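Fiber protein (Human adenovirus 14, PDB 3F0Y) forms the trimeric knob at the tip of the adenovirus fiber, the part that probably engages the cellular receptor CD46 during attachment. Local coordinates at residues N15-G20 / L43-T48; P120-Y125 / M159-A164. One frame throughout, in Å; residues are numbered along the deposited sequence.

Interaction 1 of 2, residues N15-G20 / L43-T48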
ATOM      1  N   ASN A  15      17.609  -8.597   0.504  1.00 24.21           N
ATOM      2  CA  ASN A  15      16.570  -7.794  -0.153  1.00 23.93           C
ATOM      3  C   ASN A  15      15.933  -6.782   0.799  1.00 23.44           C
ATOM      4  O   ASN A  15      15.140  -5.945   0.371  1.00 23.12           O
ATOM      5  CB  ASN A  15      15.473  -8.684  -0.753  1.00 24.00           C
ATOM      6  CG  ASN A  15      15.935  -9.434  -1.988  1.00 24.72           C
ATOM      7  OD1 ASN A  15      16.618  -8.880  -2.851  1.00 25.73           O
ATOM      8  ND2 ASN A  15      15.549 -10.700  -2.086  1.00 25.80           N
ATOM      9  N   THR A  16      16.275  -6.876   2.084  1.00 22.88           N
ATOM     10  CA  THR A  16      15.803  -5.946   3.101  1.00 22.65           C
ATOM     11  C   THR A  16      16.964  -5.111   3.632  1.00 22.36           C
ATOM     12  O   THR A  16      18.043  -5.635   3.895  1.00 22.16           O
ATOM     13  CB  THR A  16      15.162  -6.699   4.283  1.00 22.50           C
ATOM     14  OG1 THR A  16      13.950  -7.325   3.850  1.00 22.56           O
ATOM     15  CG2 THR A  16      14.853  -5.751   5.437  1.00 22.67           C
ATOM     16  N   LEU A  17      16.732  -3.807   3.759  1.00 22.05           N
ATOM     17  CA  LEU A  17      17.639  -2.903   4.452  1.00 21.95           C
ATOM     18  C   LEU A  17      16.800  -2.213   5.517  1.00 21.72           C
ATOM     19  O   LEU A  17      15.865  -1.486   5.187  1.00 21.66           O
ATOM     20  CB  LEU A  17      18.222  -1.880   3.475  1.00 21.89           C
ATOM     21  CG  LEU A  17      19.284  -0.919   4.008  1.00 22.09           C
ATOM     22  CD1 LEU A  17      20.496  -1.681   4.525  1.00 22.39           C
ATOM     23  CD2 LEU A  17      19.692   0.072   2.924  1.00 22.13           C
ATOM     24  N   TRP A  18      17.109  -2.456   6.789  1.00 21.42           N
ATOM     25  CA  TRP A  18      16.236  -1.986   7.865  1.00 21.37           C
ATOM     26  C   TRP A  18      16.962  -1.621   9.160  1.00 21.35           C
ATOM     27  O   TRP A  18      18.177  -1.779   9.273  1.00 21.28           O
ATOM     28  CB  TRP A  18      15.117  -3.014   8.117  1.00 20.95           C
ATOM     29  CG  TRP A  18      15.512  -4.271   8.846  1.00 20.71           C
ATOM     30  CD1 TRP A  18      16.772  -4.751   9.053  1.00 20.47           C
ATOM     31  CD2 TRP A  18      14.619  -5.223   9.440  1.00 20.39           C
ATOM     32  NE1 TRP A  18      16.722  -5.928   9.755  1.00 20.31           N
ATOM     33  CE2 TRP A  18      15.412  -6.246  10.000  1.00 20.41           C
ATOM     34  CE3 TRP A  18      13.227  -5.305   9.558  1.00 20.33           C
ATOM     35  CZ2 TRP A  18      14.859  -7.342  10.667  1.00 20.36           C
ATOM     36  CZ3 TRP A  18      12.677  -6.393  10.220  1.00 20.50           C
ATOM     37  CH2 TRP A  18      13.495  -7.398  10.767  1.00 20.49           C
ATOM     38  N   THR A  19      16.189  -1.123  10.121  1.00 21.48           N
ATOM     39  CA  THR A  19      16.691  -0.721  11.433  1.00 21.67           C
ATOM     40  C   THR A  19      16.667  -1.865  12.444  1.00 21.97           C
ATOM     41  O   THR A  19      17.216  -1.740  13.540  1.00 22.02           O
ATOM     42  CB  THR A  19      15.808   0.392  12.019  1.00 21.64           C
ATOM     43  OG1 THR A  19      14.449  -0.063  12.060  1.00 20.98           O
ATOM     44  CG2 THR A  19      15.898   1.654  11.178  1.00 21.42           C
ATOM     45  N   GLY A  20      16.011  -2.967  12.082  1.00 22.17           N
ATOM     46  CA  GLY A  20      15.716  -4.042  13.019  1.00 22.38           C
ATOM     47  C   GLY A  20      14.407  -3.754  13.730  1.00 22.63           C
ATOM     48  O   GLY A  20      13.890  -2.635  13.665  1.00 22.53           O
ATOM     49  N   LEU A  43      12.370   1.497  10.392  1.00 19.12           N
ATOM     50  CA  LEU A  43      12.358   1.663   8.945  1.00 19.04           C
ATOM     51  C   LEU A  43      12.774   0.361   8.284  1.00 18.95           C
ATOM     52  O   LEU A  43      13.810  -0.202   8.624  1.00 19.10           O
ATOM     53  CB  LEU A  43      13.313   2.781   8.525  1.00 19.01           C
ATOM     54  CG  LEU A  43      13.390   3.065   7.022  1.00 19.06           C
ATOM     55  CD1 LEU A  43      12.032   3.514   6.485  1.00 19.33           C
ATOM     56  CD2 LEU A  43      14.462   4.100   6.725  1.00 19.17           C
ATOM     57  N   THR A  44      11.956  -0.106   7.344  1.00 18.72           N
ATOM     58  CA  THR A  44      12.242  -1.314   6.584  1.00 18.58           C
ATOM     59  C   THR A  44      12.105  -1.006   5.099  1.00 18.52           C
ATOM     60  O   THR A  44      11.030  -0.614   4.635  1.00 18.39           O
ATOM     61  CB  THR A  44      11.280  -2.457   6.968  1.00 18.57           C
ATOM     62  OG1 THR A  44      11.302  -2.640   8.389  1.00 18.61           O
ATOM     63  CG2 THR A  44      11.675  -3.757   6.276  1.00 18.67           C
ATOM     64  N   LEU A  45      13.204  -1.167   4.368  1.00 18.40           N
ATOM     65  CA  LEU A  45      13.220  -0.983   2.922  1.00 18.40           C
ATOM     66  C   LEU A  45      13.379  -2.348   2.274  1.00 18.40           C
ATOM     67  O   LEU A  45      14.385  -3.023   2.491  1.00 18.48           O
ATOM     68  CB  LEU A  45      14.382  -0.078   2.508  1.00 18.33           C
ATOM     69  CG  LEU A  45      14.466   1.289   3.190  1.00 18.12           C
ATOM     70  CD1 LEU A  45      15.758   1.984   2.806  1.00 17.85           C
ATOM     71  CD2 LEU A  45      13.257   2.151   2.834  1.00 17.55           C
ATOM     72  N   VAL A  46      12.386  -2.756   1.490  1.00 18.44           N
ATOM     73  CA  VAL A  46      12.429  -4.043   0.805  1.00 18.42           C
ATOM     74  C   VAL A  46      12.455  -3.846  -0.705  1.00 18.39           C
ATOM     75  O   VAL A  46      11.641  -3.107  -1.257  1.00 18.14           O
ATOM     76  CB  VAL A  46      11.228  -4.923   1.180  1.00 18.39           C
ATOM     77  CG1 VAL A  46      11.313  -6.267   0.464  1.00 18.48           C
ATOM     78  CG2 VAL A  46      11.170  -5.120   2.688  1.00 18.29           C
ATOM     79  N   LYS A  47      13.398  -4.515  -1.363  1.00 18.44           N
ATOM     80  CA  LYS A  47      13.494  -4.488  -2.820  1.00 18.70           C
ATOM     81  C   LYS A  47      12.372  -5.310  -3.434  1.00 18.65           C
ATOM     82  O   LYS A  47      12.277  -6.513  -3.193  1.00 18.99           O
ATOM     83  CB  LYS A  47      14.846  -5.028  -3.283  1.00 18.72           C
ATOM     84  CG  LYS A  47      15.974  -4.036  -3.106  1.00 19.10           C
ATOM     85  CD  LYS A  47      17.319  -4.674  -3.359  1.00 19.07           C
ATOM     86  CE  LYS A  47      18.386  -3.617  -3.481  1.00 19.51           C
ATOM     87  NZ  LYS A  47      19.752  -4.200  -3.543  1.00 19.47           N
ATOM     88  N   THR A  48      11.525  -4.650  -4.219  1.00 18.61           N
ATOM     89  CA  THR A  48      10.375  -5.289  -4.852  1.00 18.42           C
ATOM     90  C   THR A  48      10.329  -4.913  -6.333  1.00 18.13           C
ATOM     91  O   THR A  48       9.662  -3.953  -6.726  1.00 18.09           O
ATOM     92  CB  THR A  48       9.060  -4.880  -4.157  1.00 18.56           C
ATOM     93  OG1 THR A  48       8.927  -3.455  -4.171  1.00 19.52           O
ATOM     94  CG2 THR A  48       9.046  -5.363  -2.714  1.00 18.61           C
TER
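Two bonds grip Thr19 OG1, and a weak third reaches Leu41 O. Leu43 N donates to Thr19 OG1 over 3.1 Å, and the hydroxyl itself donates to Gly20 O, in the carbonyl plane and on a lone pair. With chi1 at 56°, OG1 sits between the backbone N and the carbonyl carbon of Thr19. That leaves the methyl CG2 beside Leu43 CB, at 3.9 Å. Thr19 N returns a bond to Leu43 O, so side chain and backbone of one threonine close the end of the strand pair. Further along, Leu17 and Leu45 form the antiparallel hydrogen-bonded pair. Leu17 N to Leu45 O is 2.8 Å and nearly straight, at 170°. Leu45 N returns the bond to Leu17 O. Lys47 N to Asn15 O, also 2.8 Å, closes the other end.

Strand 16-18 is thereby added to strand 39-48 as the outermost strand, within this chain, of one of the two main antiparallel sheets of the knob. Leu17 and Leu45 point to one face of this sheet. Thr16, Trp18, Thr44 and Val46 point to the other. On that second face, the Thr16 and Thr44 CG2 methyls meet at 3.8 Å. Trp18 and Thr44 lie side by side, with Thr44 OG1 at the indole edge, in plane, 3.5 Å from Trp18 CE3. This hydroxyl is buried and has no polar partner in the model. Thr16 CG2 lies under one face of the indole, toward its rim. Gly20 CA lies over the centre of the opposite face, 3.7 Å above the ring plane. Trp18 NE1 bonds to Asn106 O. The second subunit packs on this side too, where Ala50 N of that subunit bonds to Thr16 OG1.

Interaction 2 of 2, residues P120-Y125 / M159-A164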
ATOM      1  N   PRO A 120      16.301   6.031  -3.380  1.00 17.65           N
ATOM      2  CA  PRO A 120      15.364   6.630  -4.327  1.00 17.46           C
ATOM      3  C   PRO A 120      16.086   7.095  -5.587  1.00 17.21           C
ATOM      4  O   PRO A 120      17.099   7.792  -5.500  1.00 16.71           O
ATOM      5  CB  PRO A 120      14.790   7.823  -3.553  1.00 17.29           C
ATOM      6  CG  PRO A 120      15.820   8.155  -2.545  1.00 17.44           C
ATOM      7  CD  PRO A 120      16.454   6.853  -2.165  1.00 17.52           C
ATOM      8  N   SER A 121      15.569   6.685  -6.743  1.00 17.18           N
ATOM      9  CA  SER A 121      16.168   7.017  -8.029  1.00 17.23           C
ATOM     10  C   SER A 121      16.311   8.524  -8.216  1.00 17.27           C
ATOM     11  O   SER A 121      15.350   9.271  -8.039  1.00 17.20           O
ATOM     12  CB  SER A 121      15.322   6.441  -9.170  1.00 17.13           C
ATOM     13  OG  SER A 121      15.700   6.998 -10.416  1.00 16.81           O
ATOM     14  N   THR A 122      17.513   8.965  -8.577  1.00 17.41           N
ATOM     15  CA  THR A 122      17.741  10.367  -8.927  1.00 17.58           C
ATOM     16  C   THR A 122      17.149  10.689 -10.300  1.00 17.60           C
ATOM     17  O   THR A 122      16.962  11.856 -10.638  1.00 17.68           O
ATOM     18  CB  THR A 122      19.239  10.729  -8.910  1.00 17.69           C
ATOM     19  OG1 THR A 122      19.963   9.838  -9.763  1.00 18.07           O
ATOM     20  CG2 THR A 122      19.792  10.638  -7.493  1.00 17.74           C
ATOM     21  N   THR A 123      16.861   9.655 -11.090  1.00 17.64           N
ATOM     22  CA  THR A 123      16.167   9.827 -12.361  1.00 17.69           C
ATOM     23  C   THR A 123      14.677  10.057 -12.129  1.00 17.63           C
ATOM     24  O   THR A 123      14.082  10.909 -12.773  1.00 17.57           O
ATOM     25  CB  THR A 123      16.366   8.614 -13.290  1.00 17.71           C
ATOM     26  OG1 THR A 123      17.768   8.366 -13.454  1.00 17.89           O
ATOM     27  CG2 THR A 123      15.741   8.870 -14.654  1.00 17.79           C
ATOM     28  N   ALA A 124      14.085   9.301 -11.208  1.00 17.62           N
ATOM     29  CA  ALA A 124      12.673   9.467 -10.856  1.00 17.66           C
ATOM     30  C   ALA A 124      12.465  10.664  -9.929  1.00 17.76           C
ATOM     31  O   ALA A 124      11.463  11.374 -10.042  1.00 17.74           O
ATOM     32  CB  ALA A 124      12.139   8.198 -10.198  1.00 17.58           C
ATOM     33  N   TYR A 125      13.415  10.873  -9.019  1.00 17.78           N
ATOM     34  CA  TYR A 125      13.333  11.913  -7.992  1.00 18.02           C
ATOM     35  C   TYR A 125      14.600  12.770  -8.047  1.00 18.29           C
ATOM     36  O   TYR A 125      15.573  12.508  -7.333  1.00 18.24           O
ATOM     37  CB  TYR A 125      13.142  11.265  -6.616  1.00 17.61           C
ATOM     38  CG  TYR A 125      12.140  10.136  -6.665  1.00 17.28           C
ATOM     39  CD1 TYR A 125      12.549   8.809  -6.579  1.00 16.97           C
ATOM     40  CD2 TYR A 125      10.789  10.395  -6.855  1.00 16.87           C
ATOM     41  CE1 TYR A 125      11.636   7.774  -6.651  1.00 16.83           C
ATOM     42  CE2 TYR A 125       9.867   9.366  -6.927  1.00 16.92           C
ATOM     43  CZ  TYR A 125      10.297   8.055  -6.826  1.00 17.01           C
ATOM     44  OH  TYR A 125       9.394   7.022  -6.899  1.00 16.51           O
ATOM     45  N   MET A 159       9.389  13.374   1.083  1.00 18.82           N
ATOM     46  CA  MET A 159      10.075  13.989  -0.042  1.00 18.97           C
ATOM     47  C   MET A 159      11.348  13.203  -0.312  1.00 18.92           C
ATOM     48  O   MET A 159      12.174  13.021   0.581  1.00 18.75           O
ATOM     49  CB  MET A 159      10.411  15.457   0.227  1.00 18.92           C
ATOM     50  CG  MET A 159      10.874  16.198  -1.025  1.00 18.98           C
ATOM     51  SD  MET A 159      11.187  17.957  -0.777  1.00 19.65           S
ATOM     52  CE  MET A 159      12.675  17.899   0.217  1.00 19.09           C
ATOM     53  N   LEU A 160      11.485  12.728  -1.544  1.00 19.04           N
ATOM     54  CA  LEU A 160      12.664  11.983  -1.959  1.00 19.34           C
ATOM     55  C   LEU A 160      13.623  12.916  -2.679  1.00 19.52           C
ATOM     56  O   LEU A 160      13.217  13.659  -3.570  1.00 19.66           O
ATOM     57  CB  LEU A 160      12.262  10.833  -2.881  1.00 19.17           C
ATOM     58  CG  LEU A 160      11.239   9.860  -2.291  1.00 18.85           C
ATOM     59  CD1 LEU A 160      10.864   8.803  -3.313  1.00 18.62           C
ATOM     60  CD2 LEU A 160      11.771   9.218  -1.022  1.00 18.54           C
ATOM     61  N   ASN A 161      14.894  12.873  -2.283  1.00 19.88           N
ATOM     62  CA  ASN A 161      15.944  13.678  -2.902  1.00 20.30           C
ATOM     63  C   ASN A 161      15.598  15.176  -2.910  1.00 20.76           C
ATOM     64  O   ASN A 161      15.507  15.778  -1.842  1.00 20.92           O
ATOM     65  CB  ASN A 161      16.267  13.128  -4.298  1.00 20.13           C
ATOM     66  CG  ASN A 161      16.817  11.710  -4.250  1.00 19.70           C
ATOM     67  OD1 ASN A 161      17.350  11.274  -3.230  1.00 18.87           O
ATOM     68  ND2 ASN A 161      16.686  10.984  -5.354  1.00 18.95           N
ATOM     69  N   GLN A 162      15.402  15.764  -4.093  1.00 21.46           N
ATOM     70  CA  GLN A 162      15.031  17.181  -4.253  1.00 21.77           C
ATOM     71  C   GLN A 162      16.146  18.163  -3.887  1.00 22.02           C
ATOM     72  O   GLN A 162      16.579  18.951  -4.728  1.00 22.14           O
ATOM     73  CB  GLN A 162      13.742  17.522  -3.483  1.00 21.81           C
ATOM     74  CG  GLN A 162      13.302  18.982  -3.593  1.00 22.47           C
ATOM     75  CD  GLN A 162      13.272  19.485  -5.021  1.00 24.09           C
ATOM     76  OE1 GLN A 162      12.669  18.863  -5.893  1.00 25.91           O
ATOM     77  NE2 GLN A 162      13.925  20.616  -5.268  1.00 25.52           N
ATOM     78  N   ARG A 163      16.591  18.135  -2.635  1.00 22.32           N
ATOM     79  CA  ARG A 163      17.615  19.071  -2.186  1.00 22.98           C
ATOM     80  C   ARG A 163      18.609  18.395  -1.236  1.00 23.11           C
ATOM     81  O   ARG A 163      18.221  17.700  -0.299  1.00 23.05           O
ATOM     82  CB  ARG A 163      16.953  20.323  -1.580  1.00 23.05           C
ATOM     83  CG  ARG A 163      17.102  20.543  -0.082  1.00 23.88           C
ATOM     84  CD  ARG A 163      16.267  21.739   0.379  1.00 24.37           C
ATOM     85  NE  ARG A 163      15.083  21.318   1.128  1.00 25.84           N
ATOM     86  CZ  ARG A 163      15.063  21.052   2.434  1.00 26.46           C
ATOM     87  NH1 ARG A 163      16.165  21.159   3.172  1.00 27.35           N
ATOM     88  NH2 ARG A 163      13.930  20.673   3.011  1.00 26.76           N
ATOM     89  N   ALA A 164      19.896  18.575  -1.520  1.00 23.52           N
ATOM     90  CA  ALA A 164      20.965  18.036  -0.683  1.00 23.76           C
ATOM     91  C   ALA A 164      21.427  19.112   0.290  1.00 24.10           C
ATOM     92  O   ALA A 164      21.282  20.302   0.016  1.00 24.35           O
ATOM     93  CB  ALA A 164      22.125  17.567  -1.546  1.00 23.83           C
TER
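An ST motif shapes the loop at 120-125, whose two end carbonyls bind the side-chain amide of Asn161. Ser121 OG accepts from Ala124 N, while Tyr125 N bonds to Ser121 O. The turn brings the carbonyls of Pro120 and Tyr125 round one nitrogen. Asn161 ND2 donates to Tyr125 O at 2.7 Å, in both the carbonyl plane and the amide plane. Its second bond, to Pro120 O, is longer at 3.2 Å. Here the donor stands above the carbonyl plane, though the oxygen stays near the plane of the amide. Two bonds thus fix the rotation of the amide, and Cys172 N holds its other end, OD1.

Leu160 packs beside this grip. Its CG lies anti to the carbonyl carbon (chi1 -56°), which puts CD1 over the centre of the Tyr125 ring. This CH-pi contact is 3.5 Å from CD1 to the centroid and 7° off the normal. Ala124 CB covers the opposite face toward the rim. Leu160 CB also meets Pro120 CB at 4.0 Å.

The contact joins the loop to the end of strand 151-160. Tyr203 of strand 199-204 packs on Pro120, Tyr125 and Leu160, and Ile173 of strand 171-180 touches Leu160.

Overall arrangement
From the N terminus, the chain first runs through strand 16-18 and a long loop. Interaction 1 closes this loop when strand 39-48 comes back alongside. The chain then passes through strands 51-60 and 73-82 before reaching the loop at 120-125. Interaction 2 opens there and closes at 159-164, where strand 151-160 ends, with strand 137-145 in between. The two contacts follow in series and neither nest nor cross. The centres of interactions 1 and 2 lie about 18 Å apart, their nearest atoms about 7 Å. Interaction 1 adds the outermost strand, within this chain, of one four-stranded sheet. Interaction 2 ties a loop to the other sheet, beside strand 199-204 at the far side of the first.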